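Local coordinates for techylectin-5A (Tachypleus tridentatus, PDB 1JC9), which agglutinates bacteria and human erythrocytes in horseshoe crab innate immunity by recognising acetyl group-containing substances on their surfaces, at residues D179-H187 with I240-Y248; D200-K211 with Y216-L227. All coordinates share one frame; numbering follows the deposited sequence.

Contact 1 (D179-H187 with I240-Y248); sequences DAGNSFGRH and IEWRAWKGY. With NAG (2-acetamido-2-deoxy-beta-D-glucopyranose), chain B.
Ser183 and Trp242 meet through the way each leaves its backbone. The serine hydroxyl is turned to the side of its own N (chi1 -65°), which brings OG up to the start of helix 243-246; the tryptophan CG lies opposite its N (chi1 -171°), which carries the indole in beside the 179-187 loop. CB of Ser183 then rides over one face of the indole, a CH-pi contact 3.8 Å from the centroid of the five-membered ring. OG itself accepts from Ala244 N at 2.8 Å in a fairly straight bond (157°), two residues after the N-cap Trp242. At the indole edge, NE1 donates to Gly181 O, 2.9 Å away in the ring plane though above the plane of that carbonyl, and weakly to Ala180 O at 3.2 Å, so two carbonyls share one buried N-H. Gly181, bare of any side chain, lets CB of Ala244 press tightly on its CA at 3.4 Å.

Toward the sugar, Arg186 NH2 donates to NAG O1 at 3.0 Å, and O1 in turn donates to Tyr248 OH at 2.7 Å. The neighbouring Arg243 guanidinium is salt-bridged to Glu221, which would ease its closeness to Arg186.

Beneath all this lies the sheet: Ala180, Trp242 and Trp245 rest on Leu145 of strand 139-146, both tryptophans also on Leu252 of strand 250-261, and Trp242 on Ala155 of strand 152-162. The loop that follows strand 176-178 and the short helix 243-246 are thus packed together on the sheet.

Contact 2 (D200-K211 with Y216-L227); sequences DTHETHCAQTYK and YDRCHESNLNGL. With CA (calcium ion), chain C; NAG (2-acetamido-2-deoxy-beta-D-glucopyranose), chain B.
Tyr210, four residues after the disulfide cysteine Cys206, reaches across to Cys219 and His220 and on to the bound sugar. Its CG stands beside the backbone N (chi1 -59°), aiming the ring at the 216-227 loop. CB lies 3.8 Å from Tyr216 OH. At CG the ring receives the edge of His220: CD2 of that imidazole is 3.8 Å from Tyr210 CG and the planes are nearly perpendicular (89°), an edge-to-face pair. CD1 borders His220 NE2 and CD2 borders Cys219 CB. Further out, Tyr210 CE2 has Cys219 SG at its edge, 3.5 Å away, a sulfur-aromatic contact. At the far end CZ touches the acetyl methyl, NAG C8, at 3.7 Å; CE1 and OH also border that methyl.

The same residue's carbonyl is used too, because Asn223 ND2 donates to Tyr210 O at 3.0 Å, in the carbonyl plane and nearly straight (163°). Asn223 OD1 meanwhile accepts from Tyr216 OH, so one amide ties both tyrosines. The Cys206-Cys219 disulfide bolts the helix to the loop. At the outer rim of the contact, Arg218 NH2 makes a long, weak bond to Glu203 OE2 as part of a salt bridge. Asp200 OD2, His202 O and Thr204 O bind the calcium ion with two waters and Asp198; OD2 of Asp200 also closes an Asx turn by accepting from His202 N.

A cis peptide joins Arg218 to Cys219, and two successive backbone N-H groups point at the acetyl oxygen: Cys219 N is 2.7 Å and His220 N 2.9 Å from NAG O7. The methyl lies over the faces of His220 and Tyr210. Two main-chain donors on the oxygen and aromatic faces on the methyl are consistent with the lectin's recognition of acetyl groups.

Overall arrangement
Contact 2 is nested in the chain loop that contact 1 closes, and their centres lie 14 Å apart with the sugar touching both. Contact 2 supplies most of the acetyl site, though Tyr248 of contact 1 also lays its ring face on the methyl; contact 1 supplies most of the partners of O1. Tyr236, through its OH, adds a further hydrogen bond to the ligand. Besides the Arg243 salt bridge, Tyr248 OH probably hydrogen-bonds His220 O at 2.6 Å to join the pair. Ile240 also packs on the backbone of Leu224 and Gly226. The calcium ion belongs to contact 2, about 13 Å from the Arg186 side chain, and takes no direct part in holding the sugar.

Contact 1 (D179-H187 with I240-Y248)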
loop_
_atom_site.group_PDB
_atom_site.type_symbol
_atom_site.label_atom_id
_atom_site.label_comp_id
_atom_site.label_asym_id
_atom_site.label_seq_id
_atom_site.Cartn_x
_atom_site.Cartn_y
_atom_site.Cartn_z
ATOM N N ASP A 179 -1.879 -0.184 -16.898
ATOM C CA ASP A 179 -2.124 1.037 -17.662
ATOM C C ASP A 179 -2.091 2.332 -16.851
ATOM O O ASP A 179 -2.445 3.390 -17.365
ATOM C CB ASP A 179 -3.469 0.942 -18.394
ATOM C CG ASP A 179 -4.632 0.689 -17.453
ATOM O OD1 ASP A 179 -4.473 0.893 -16.229
ATOM O OD2 ASP A 179 -5.712 0.294 -17.940
ATOM N N ALA A 180 -1.665 2.265 -15.596
ATOM C CA ALA A 180 -1.616 3.467 -14.767
ATOM C C ALA A 180 -0.327 4.248 -14.970
ATOM O O ALA A 180 -0.255 5.434 -14.653
ATOM C CB ALA A 180 -1.756 3.093 -13.296
ATOM N N GLY A 181 0.685 3.578 -15.513
ATOM C CA GLY A 181 1.979 4.208 -15.699
ATOM C C GLY A 181 2.857 3.698 -14.568
ATOM O O GLY A 181 2.376 3.479 -13.454
ATOM N N ASN A 182 4.141 3.510 -14.838
ATOM C CA ASN A 182 5.065 2.990 -13.838
ATOM C C ASN A 182 5.598 4.057 -12.883
ATOM O O ASN A 182 6.711 4.546 -13.057
ATOM C CB ASN A 182 6.232 2.308 -14.551
ATOM C CG ASN A 182 7.151 1.575 -13.601
ATOM O OD1 ASN A 182 6.914 1.532 -12.393
ATOM N ND2 ASN A 182 8.209 0.986 -14.142
ATOM N N SER A 183 4.818 4.408 -11.864
ATOM C CA SER A 183 5.258 5.423 -10.911
ATOM C C SER A 183 5.712 4.867 -9.558
ATOM O O SER A 183 6.015 5.636 -8.647
ATOM C CB SER A 183 4.157 6.463 -10.694
ATOM O OG SER A 183 3.898 7.189 -11.890
ATOM N N PHE A 184 5.759 3.546 -9.421
ATOM C CA PHE A 184 6.208 2.927 -8.170
ATOM C C PHE A 184 7.612 2.363 -8.386
ATOM O O PHE A 184 8.386 2.180 -7.440
ATOM C CB PHE A 184 5.250 1.796 -7.765
ATOM C CG PHE A 184 5.456 1.277 -6.361
ATOM C CD1 PHE A 184 5.457 2.145 -5.272
ATOM C CD2 PHE A 184 5.579 -0.089 -6.122
ATOM C CE1 PHE A 184 5.573 1.660 -3.967
ATOM C CE2 PHE A 184 5.693 -0.585 -4.819
ATOM C CZ PHE A 184 5.688 0.292 -3.741
ATOM N N GLY A 185 7.937 2.109 -9.649
ATOM C CA GLY A 185 9.230 1.546 -9.998
ATOM C C GLY A 185 10.449 2.242 -9.422
ATOM O O GLY A 185 11.380 1.578 -8.967
ATOM N N ARG A 186 10.456 3.570 -9.430
ATOM C CA ARG A 186 11.612 4.304 -8.924
ATOM C C ARG A 186 11.861 4.093 -7.435
ATOM O O ARG A 186 12.951 4.369 -6.934
ATOM C CB ARG A 186 11.463 5.802 -9.208
ATOM C CG ARG A 186 12.786 6.561 -9.153
ATOM C CD ARG A 186 12.648 8.005 -9.629
ATOM N NE ARG A 186 12.055 8.886 -8.625
ATOM C CZ ARG A 186 11.813 10.181 -8.822
ATOM N NH1 ARG A 186 12.109 10.745 -9.986
ATOM N NH2 ARG A 186 11.289 10.918 -7.852
ATOM N N HIS A 187 10.858 3.592 -6.729
ATOM C CA HIS A 187 10.979 3.375 -5.292
ATOM C C HIS A 187 11.658 2.064 -4.914
ATOM O O HIS A 187 12.038 1.862 -3.762
ATOM C CB HIS A 187 9.589 3.480 -4.662
ATOM C CG HIS A 187 9.002 4.852 -4.770
ATOM N ND1 HIS A 187 9.299 5.859 -3.874
ATOM C CD2 HIS A 187 8.219 5.414 -5.721
ATOM C CE1 HIS A 187 8.725 6.981 -4.271
ATOM N NE2 HIS A 187 8.065 6.738 -5.390
ATOM N N ILE A 240 -2.391 12.379 -2.588
ATOM C CA ILE A 240 -2.314 10.983 -3.054
ATOM C C ILE A 240 -1.973 11.005 -4.546
ATOM O O ILE A 240 -2.862 10.915 -5.391
ATOM C CB ILE A 240 -3.680 10.250 -2.890
ATOM C CG1 ILE A 240 -4.239 10.456 -1.478
ATOM C CG2 ILE A 240 -3.523 8.761 -3.192
ATOM C CD1 ILE A 240 -3.308 10.057 -0.393
ATOM N N GLU A 241 -0.687 11.102 -4.866
ATOM C CA GLU A 241 -0.252 11.197 -6.257
ATOM C C GLU A 241 0.230 9.923 -6.944
ATOM O O GLU A 241 0.794 9.020 -6.319
ATOM C CB GLU A 241 0.888 12.218 -6.374
ATOM C CG GLU A 241 0.780 13.472 -5.498
ATOM C CD GLU A 241 -0.284 14.443 -5.974
ATOM O OE1 GLU A 241 -0.448 14.595 -7.208
ATOM O OE2 GLU A 241 -0.943 15.067 -5.110
ATOM N N TRP A 242 0.004 9.875 -8.250
ATOM C CA TRP A 242 0.484 8.790 -9.095
ATOM C C TRP A 242 0.864 9.565 -10.349
ATOM O O TRP A 242 0.071 9.739 -11.274
ATOM C CB TRP A 242 -0.598 7.751 -9.381
ATOM C CG TRP A 242 -0.033 6.533 -10.065
ATOM C CD1 TRP A 242 0.121 6.342 -11.410
ATOM C CD2 TRP A 242 0.512 5.365 -9.431
ATOM N NE1 TRP A 242 0.727 5.130 -11.653
ATOM C CE2 TRP A 242 0.978 4.511 -10.456
ATOM C CE3 TRP A 242 0.653 4.960 -8.096
ATOM C CZ2 TRP A 242 1.578 3.270 -10.188
ATOM C CZ3 TRP A 242 1.249 3.728 -7.829
ATOM C CH2 TRP A 242 1.704 2.897 -8.873
ATOM N N ARG A 243 2.091 10.063 -10.332
ATOM C CA ARG A 243 2.635 10.889 -11.398
ATOM C C ARG A 243 2.339 10.512 -12.844
ATOM O O ARG A 243 1.892 11.356 -13.623
ATOM C CB ARG A 243 4.148 11.016 -11.225
ATOM C CG ARG A 243 4.788 11.963 -12.225
ATOM C CD ARG A 243 6.292 11.928 -12.120
ATOM N NE ARG A 243 6.918 12.818 -13.089
ATOM C CZ ARG A 243 8.222 13.075 -13.134
ATOM N NH1 ARG A 243 9.046 12.507 -12.258
ATOM N NH2 ARG A 243 8.702 13.902 -14.054
ATOM N N ALA A 244 2.595 9.261 -13.208
ATOM C CA ALA A 244 2.395 8.826 -14.584
ATOM C C ALA A 244 0.974 8.981 -15.109
ATOM O O ALA A 244 0.764 9.019 -16.318
ATOM C CB ALA A 244 2.858 7.380 -14.745
ATOM N N TRP A 245 -0.005 9.076 -14.219
ATOM C CA TRP A 245 -1.380 9.222 -14.671
ATOM C C TRP A 245 -1.934 10.638 -14.518
ATOM O O TRP A 245 -2.385 11.234 -15.495
ATOM C CB TRP A 245 -2.291 8.222 -13.941
ATOM C CG TRP A 245 -3.730 8.263 -14.396
ATOM C CD1 TRP A 245 -4.193 8.652 -15.625
ATOM C CD2 TRP A 245 -4.887 7.881 -13.637
ATOM N NE1 TRP A 245 -5.562 8.536 -15.675
ATOM C CE2 TRP A 245 -6.015 8.066 -14.472
ATOM C CE3 TRP A 245 -5.080 7.396 -12.336
ATOM C CZ2 TRP A 245 -7.321 7.786 -14.046
ATOM C CZ3 TRP A 245 -6.381 7.115 -11.911
ATOM C CH2 TRP A 245 -7.483 7.312 -12.766
ATOM N N LYS A 246 -1.888 11.184 -13.306
ATOM C CA LYS A 246 -2.442 12.517 -13.067
ATOM C C LYS A 246 -1.459 13.635 -12.708
ATOM O O LYS A 246 -1.884 14.739 -12.366
ATOM C CB LYS A 246 -3.510 12.431 -11.975
ATOM C CG LYS A 246 -4.694 11.541 -12.317
ATOM C CD LYS A 246 -5.540 12.159 -13.417
ATOM C CE LYS A 246 -6.853 11.412 -13.598
ATOM N NZ LYS A 246 -7.718 12.060 -14.626
ATOM N N GLY A 247 -0.159 13.366 -12.778
ATOM C CA GLY A 247 0.819 14.393 -12.450
ATOM C C GLY A 247 1.066 14.591 -10.959
ATOM O O GLY A 247 0.851 13.679 -10.154
ATOM N N TYR A 248 1.515 15.785 -10.583
ATOM C CA TYR A 248 1.795 16.093 -9.182
ATOM C C TYR A 248 0.791 17.029 -8.509
ATOM O O TYR A 248 1.015 17.464 -7.378
ATOM C CB TYR A 248 3.190 16.702 -9.040
ATOM C CG TYR A 248 4.327 15.710 -9.130
ATOM C CD1 TYR A 248 4.334 14.556 -8.345
ATOM C CD2 TYR A 248 5.431 15.958 -9.950
ATOM C CE1 TYR A 248 5.407 13.681 -8.364
ATOM C CE2 TYR A 248 6.512 15.089 -9.976
ATOM C CZ TYR A 248 6.494 13.952 -9.176
ATOM O OH TYR A 248 7.573 13.104 -9.165
HETATM C C1 NAG B . 10.890 14.785 -9.083
HETATM C C2 NAG B . 10.878 15.465 -7.634
HETATM C C3 NAG B . 11.603 16.861 -7.741
HETATM C C4 NAG B . 13.029 16.561 -8.143
HETATM C C5 NAG B . 13.009 15.834 -9.536
HETATM C C6 NAG B . 14.420 15.466 -10.004
HETATM C C7 NAG B . 9.072 14.907 -6.129
HETATM C C8 NAG B . 7.670 15.042 -5.621
HETATM N N2 NAG B . 9.484 15.664 -7.209
HETATM O O1 NAG B . 10.241 13.475 -9.109
HETATM O O3 NAG B . 11.633 17.518 -6.475
HETATM O O4 NAG B . 13.786 17.819 -8.255
HETATM O O5 NAG B . 12.258 14.581 -9.512
HETATM O O6 NAG B . 14.184 14.808 -11.288
HETATM O O7 NAG B . 9.828 14.095 -5.541
#

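Contact 2 (D200-K211 with Y216-L227)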
loop_
_atom_site.group_PDB
_atom_site.type_symbol
_atom_site.label_atom_id
_atom_site.label_comp_id
_atom_site.label_asym_id
_atom_site.label_seq_id
_atom_site.Cartn_x
_atom_site.Cartn_y
_atom_site.Cartn_z
ATOM N N ASP A 200 15.510 8.469 3.595
ATOM C CA ASP A 200 15.562 8.649 2.147
ATOM C C ASP A 200 16.960 9.040 1.653
ATOM O O ASP A 200 17.908 9.114 2.439
ATOM C CB ASP A 200 14.515 9.684 1.706
ATOM C CG ASP A 200 14.785 11.070 2.261
ATOM O OD1 ASP A 200 13.854 11.667 2.845
ATOM O OD2 ASP A 200 15.921 11.571 2.101
ATOM N N THR A 201 17.091 9.275 0.351
ATOM C CA THR A 201 18.383 9.637 -0.225
ATOM C C THR A 201 18.405 11.080 -0.713
ATOM O O THR A 201 19.055 11.401 -1.707
ATOM C CB THR A 201 18.734 8.727 -1.411
ATOM O OG1 THR A 201 17.780 8.923 -2.462
ATOM C CG2 THR A 201 18.720 7.272 -0.980
ATOM N N HIS A 202 17.693 11.947 -0.005
ATOM C CA HIS A 202 17.630 13.352 -0.367
ATOM C C HIS A 202 18.167 14.196 0.787
ATOM O O HIS A 202 18.167 13.759 1.941
ATOM C CB HIS A 202 16.181 13.731 -0.687
ATOM C CG HIS A 202 16.029 15.072 -1.336
ATOM N ND1 HIS A 202 16.197 16.256 -0.651
ATOM C CD2 HIS A 202 15.716 15.415 -2.608
ATOM C CE1 HIS A 202 15.993 17.271 -1.473
ATOM N NE2 HIS A 202 15.699 16.786 -2.667
ATOM N N GLU A 203 18.635 15.397 0.467
ATOM C CA GLU A 203 19.172 16.306 1.471
ATOM C C GLU A 203 18.076 16.701 2.452
ATOM O O GLU A 203 18.326 16.893 3.641
ATOM C CB GLU A 203 19.732 17.567 0.803
ATOM C CG GLU A 203 20.846 17.310 -0.198
ATOM C CD GLU A 203 20.399 16.444 -1.364
ATOM O OE1 GLU A 203 19.413 16.811 -2.041
ATOM O OE2 GLU A 203 21.035 15.394 -1.601
ATOM N N THR A 204 16.857 16.824 1.944
ATOM C CA THR A 204 15.724 17.204 2.776
ATOM C C THR A 204 15.040 15.995 3.406
ATOM O O THR A 204 15.476 14.856 3.234
ATOM C CB THR A 204 14.673 17.973 1.958
ATOM O OG1 THR A 204 14.131 17.112 0.946
ATOM C CG2 THR A 204 15.306 19.181 1.296
ATOM N N HIS A 205 13.963 16.270 4.131
ATOM C CA HIS A 205 13.169 15.254 4.809
ATOM C C HIS A 205 11.928 15.044 3.937
ATOM O O HIS A 205 10.922 15.739 4.091
ATOM C CB HIS A 205 12.759 15.770 6.193
ATOM C CG HIS A 205 12.349 14.696 7.154
ATOM N ND1 HIS A 205 11.618 13.591 6.775
ATOM C CD2 HIS A 205 12.531 14.585 8.493
ATOM C CE1 HIS A 205 11.364 12.847 7.837
ATOM N NE2 HIS A 205 11.907 13.428 8.893
ATOM N N CYS A 206 12.011 14.094 3.012
ATOM C CA CYS A 206 10.906 13.808 2.105
ATOM C C CYS A 206 9.559 13.602 2.798
ATOM O O CYS A 206 8.544 14.144 2.362
ATOM C CB CYS A 206 11.219 12.568 1.266
ATOM S SG CYS A 206 12.532 12.734 0.014
ATOM N N ALA A 207 9.551 12.818 3.871
ATOM C CA ALA A 207 8.319 12.525 4.600
ATOM C C ALA A 207 7.645 13.759 5.188
ATOM O O ALA A 207 6.416 13.847 5.210
ATOM C CB ALA A 207 8.597 11.505 5.706
ATOM N N GLN A 208 8.438 14.708 5.676
ATOM C CA GLN A 208 7.865 15.919 6.247
ATOM C C GLN A 208 7.348 16.855 5.160
ATOM O O GLN A 208 6.392 17.595 5.374
ATOM C CB GLN A 208 8.893 16.641 7.119
ATOM C CG GLN A 208 9.241 15.866 8.383
ATOM C CD GLN A 208 10.003 16.699 9.400
ATOM O OE1 GLN A 208 10.345 16.215 10.482
ATOM N NE2 GLN A 208 10.266 17.959 9.061
ATOM N N THR A 209 7.971 16.803 3.990
ATOM C CA THR A 209 7.557 17.646 2.877
ATOM C C THR A 209 6.327 17.081 2.177
ATOM O O THR A 209 5.384 17.814 1.887
ATOM C CB THR A 209 8.681 17.789 1.824
ATOM O OG1 THR A 209 9.864 18.300 2.451
ATOM C CG2 THR A 209 8.253 18.745 0.708
ATOM N N TYR A 210 6.338 15.774 1.923
ATOM C CA TYR A 210 5.237 15.126 1.222
ATOM C C TYR A 210 4.195 14.408 2.078
ATOM O O TYR A 210 3.304 13.726 1.565
ATOM C CB TYR A 210 5.824 14.246 0.123
ATOM C CG TYR A 210 6.632 15.109 -0.821
ATOM C CD1 TYR A 210 6.008 16.092 -1.594
ATOM C CD2 TYR A 210 8.022 15.025 -0.869
ATOM C CE1 TYR A 210 6.744 16.973 -2.381
ATOM C CE2 TYR A 210 8.769 15.905 -1.657
ATOM C CZ TYR A 210 8.120 16.877 -2.405
ATOM O OH TYR A 210 8.843 17.765 -3.171
ATOM N N LYS A 211 4.329 14.574 3.391
ATOM C CA LYS A 211 3.360 14.092 4.373
ATOM C C LYS A 211 2.980 12.629 4.594
ATOM O O LYS A 211 1.968 12.363 5.243
ATOM C CB LYS A 211 2.066 14.884 4.161
ATOM C CG LYS A 211 2.272 16.390 4.111
ATOM C CD LYS A 211 2.854 16.903 5.420
ATOM C CE LYS A 211 2.961 18.423 5.441
ATOM N NZ LYS A 211 3.998 18.924 4.500
ATOM N N TYR A 216 10.348 6.629 0.257
ATOM C CA TYR A 216 10.812 7.826 -0.431
ATOM C C TYR A 216 12.225 7.753 -0.992
ATOM O O TYR A 216 13.126 7.172 -0.381
ATOM C CB TYR A 216 10.706 9.034 0.502
ATOM C CG TYR A 216 9.287 9.469 0.791
ATOM C CD1 TYR A 216 8.463 9.944 -0.231
ATOM C CD2 TYR A 216 8.776 9.441 2.090
ATOM C CE1 TYR A 216 7.170 10.385 0.029
ATOM C CE2 TYR A 216 7.480 9.879 2.363
ATOM C CZ TYR A 216 6.687 10.352 1.322
ATOM O OH TYR A 216 5.414 10.804 1.573
ATOM N N ASP A 217 12.398 8.363 -2.161
ATOM C CA ASP A 217 13.680 8.418 -2.856
ATOM C C ASP A 217 14.187 9.861 -2.836
ATOM O O ASP A 217 14.858 10.272 -1.890
ATOM C CB ASP A 217 13.512 7.953 -4.306
ATOM C CG ASP A 217 14.819 7.943 -5.073
ATOM O OD1 ASP A 217 14.780 7.705 -6.302
ATOM O OD2 ASP A 217 15.884 8.168 -4.452
ATOM N N ARG A 218 13.840 10.625 -3.874
ATOM C CA ARG A 218 14.253 12.025 -4.002
ATOM C C ARG A 218 13.238 12.890 -4.764
ATOM O O ARG A 218 13.633 13.600 -5.686
ATOM C CB ARG A 218 15.573 12.115 -4.765
ATOM C CG ARG A 218 16.814 11.634 -4.055
ATOM C CD ARG A 218 17.915 11.432 -5.095
ATOM N NE ARG A 218 19.262 11.593 -4.554
ATOM C CZ ARG A 218 19.790 12.762 -4.197
ATOM N NH1 ARG A 218 19.085 13.882 -4.321
ATOM N NH2 ARG A 218 21.027 12.813 -3.721
ATOM N N CYS A 219 11.956 12.875 -4.399
ATOM C CA CYS A 219 11.420 12.097 -3.296
ATOM C C CYS A 219 10.457 10.995 -3.744
ATOM O O CYS A 219 10.489 9.883 -3.203
ATOM C CB CYS A 219 10.690 13.023 -2.330
ATOM S SG CYS A 219 11.752 14.076 -1.290
ATOM N N HIS A 220 9.599 11.294 -4.721
ATOM C CA HIS A 220 8.635 10.292 -5.177
ATOM C C HIS A 220 7.982 10.558 -6.525
ATOM O O HIS A 220 8.074 11.653 -7.082
ATOM C CB HIS A 220 7.508 10.153 -4.149
ATOM C CG HIS A 220 6.507 11.266 -4.203
ATOM N ND1 HIS A 220 5.621 11.421 -5.250
ATOM C CD2 HIS A 220 6.274 12.299 -3.358
ATOM C CE1 HIS A 220 4.886 12.499 -5.046
ATOM N NE2 HIS A 220 5.262 13.051 -3.906
ATOM N N GLU A 221 7.309 9.524 -7.026
ATOM C CA GLU A 221 6.543 9.592 -8.261
ATOM C C GLU A 221 5.145 9.104 -7.874
ATOM O O GLU A 221 4.172 9.337 -8.589
ATOM C CB GLU A 221 7.151 8.710 -9.353
ATOM C CG GLU A 221 8.529 9.176 -9.805
ATOM C CD GLU A 221 8.856 8.759 -11.227
ATOM O OE1 GLU A 221 8.785 7.552 -11.539
ATOM O OE2 GLU A 221 9.186 9.648 -12.038
ATOM N N SER A 222 5.061 8.417 -6.733
ATOM C CA SER A 222 3.784 7.939 -6.187
ATOM C C SER A 222 3.814 8.266 -4.694
ATOM O O SER A 222 4.854 8.135 -4.050
ATOM C CB SER A 222 3.591 6.432 -6.424
ATOM O OG SER A 222 4.656 5.663 -5.905
ATOM N N ASN A 223 2.681 8.695 -4.144
ATOM C CA ASN A 223 2.622 9.097 -2.738
ATOM C C ASN A 223 1.248 8.758 -2.162
ATOM O O ASN A 223 0.573 9.615 -1.596
ATOM C CB ASN A 223 2.886 10.615 -2.669
ATOM C CG ASN A 223 3.123 11.122 -1.258
ATOM O OD1 ASN A 223 3.912 10.557 -0.504
ATOM N ND2 ASN A 223 2.457 12.214 -0.906
ATOM N N LEU A 224 0.853 7.496 -2.291
ATOM C CA LEU A 224 -0.457 7.035 -1.838
ATOM C C LEU A 224 -0.819 7.232 -0.371
ATOM O O LEU A 224 -2.001 7.215 -0.018
ATOM C CB LEU A 224 -0.646 5.574 -2.250
ATOM C CG LEU A 224 -1.213 5.368 -3.665
ATOM C CD1 LEU A 224 -0.688 6.416 -4.636
ATOM C CD2 LEU A 224 -0.878 3.971 -4.141
ATOM N N ASN A 225 0.180 7.417 0.488
ATOM C CA ASN A 225 -0.103 7.653 1.900
ATOM C C ASN A 225 -0.040 9.148 2.212
ATOM O O ASN A 225 0.111 9.538 3.370
ATOM C CB ASN A 225 0.882 6.902 2.798
ATOM C CG ASN A 225 0.631 5.406 2.816
ATOM O OD1 ASN A 225 -0.482 4.948 2.547
ATOM N ND2 ASN A 225 1.660 4.636 3.152
ATOM N N GLY A 226 -0.168 9.979 1.177
ATOM C CA GLY A 226 -0.119 11.419 1.371
ATOM C C GLY A 226 -1.431 12.008 1.864
ATOM O O GLY A 226 -2.354 11.279 2.226
ATOM N N LEU A 227 -1.513 13.336 1.876
ATOM C CA LEU A 227 -2.716 14.031 2.329
ATOM C C LEU A 227 -3.895 13.745 1.417
ATOM O O LEU A 227 -3.734 13.606 0.207
ATOM C CB LEU A 227 -2.478 15.550 2.377
ATOM C CG LEU A 227 -1.325 16.073 3.240
ATOM C CD1 LEU A 227 -1.317 17.591 3.207
ATOM C CD2 LEU A 227 -1.472 15.584 4.672
HETATM CA CA CA C . 16.720 13.000 3.808
HETATM C C1 NAG B . 10.890 14.785 -9.083
HETATM C C2 NAG B . 10.878 15.465 -7.634
HETATM C C3 NAG B . 11.603 16.861 -7.741
HETATM C C4 NAG B . 13.029 16.561 -8.143
HETATM C C5 NAG B . 13.009 15.834 -9.536
HETATM C C6 NAG B . 14.420 15.466 -10.004
HETATM C C7 NAG B . 9.072 14.907 -6.129
HETATM C C8 NAG B . 7.670 15.042 -5.621
HETATM N N2 NAG B . 9.484 15.664 -7.209
HETATM O O1 NAG B . 10.241 13.475 -9.109
HETATM O O3 NAG B . 11.633 17.518 -6.475
HETATM O O4 NAG B . 13.786 17.819 -8.255
HETATM O O5 NAG B . 12.258 14.581 -9.512
HETATM O O6 NAG B . 14.184 14.808 -11.288
HETATM O O7 NAG B . 9.828 14.095 -5.541
HETATM O O HOH W 1 18.391 11.420 3.849
HETATM O O HOH W 2 18.431 14.443 5.126
HETATM O O HOH W 3 -0.561 11.879 4.957
#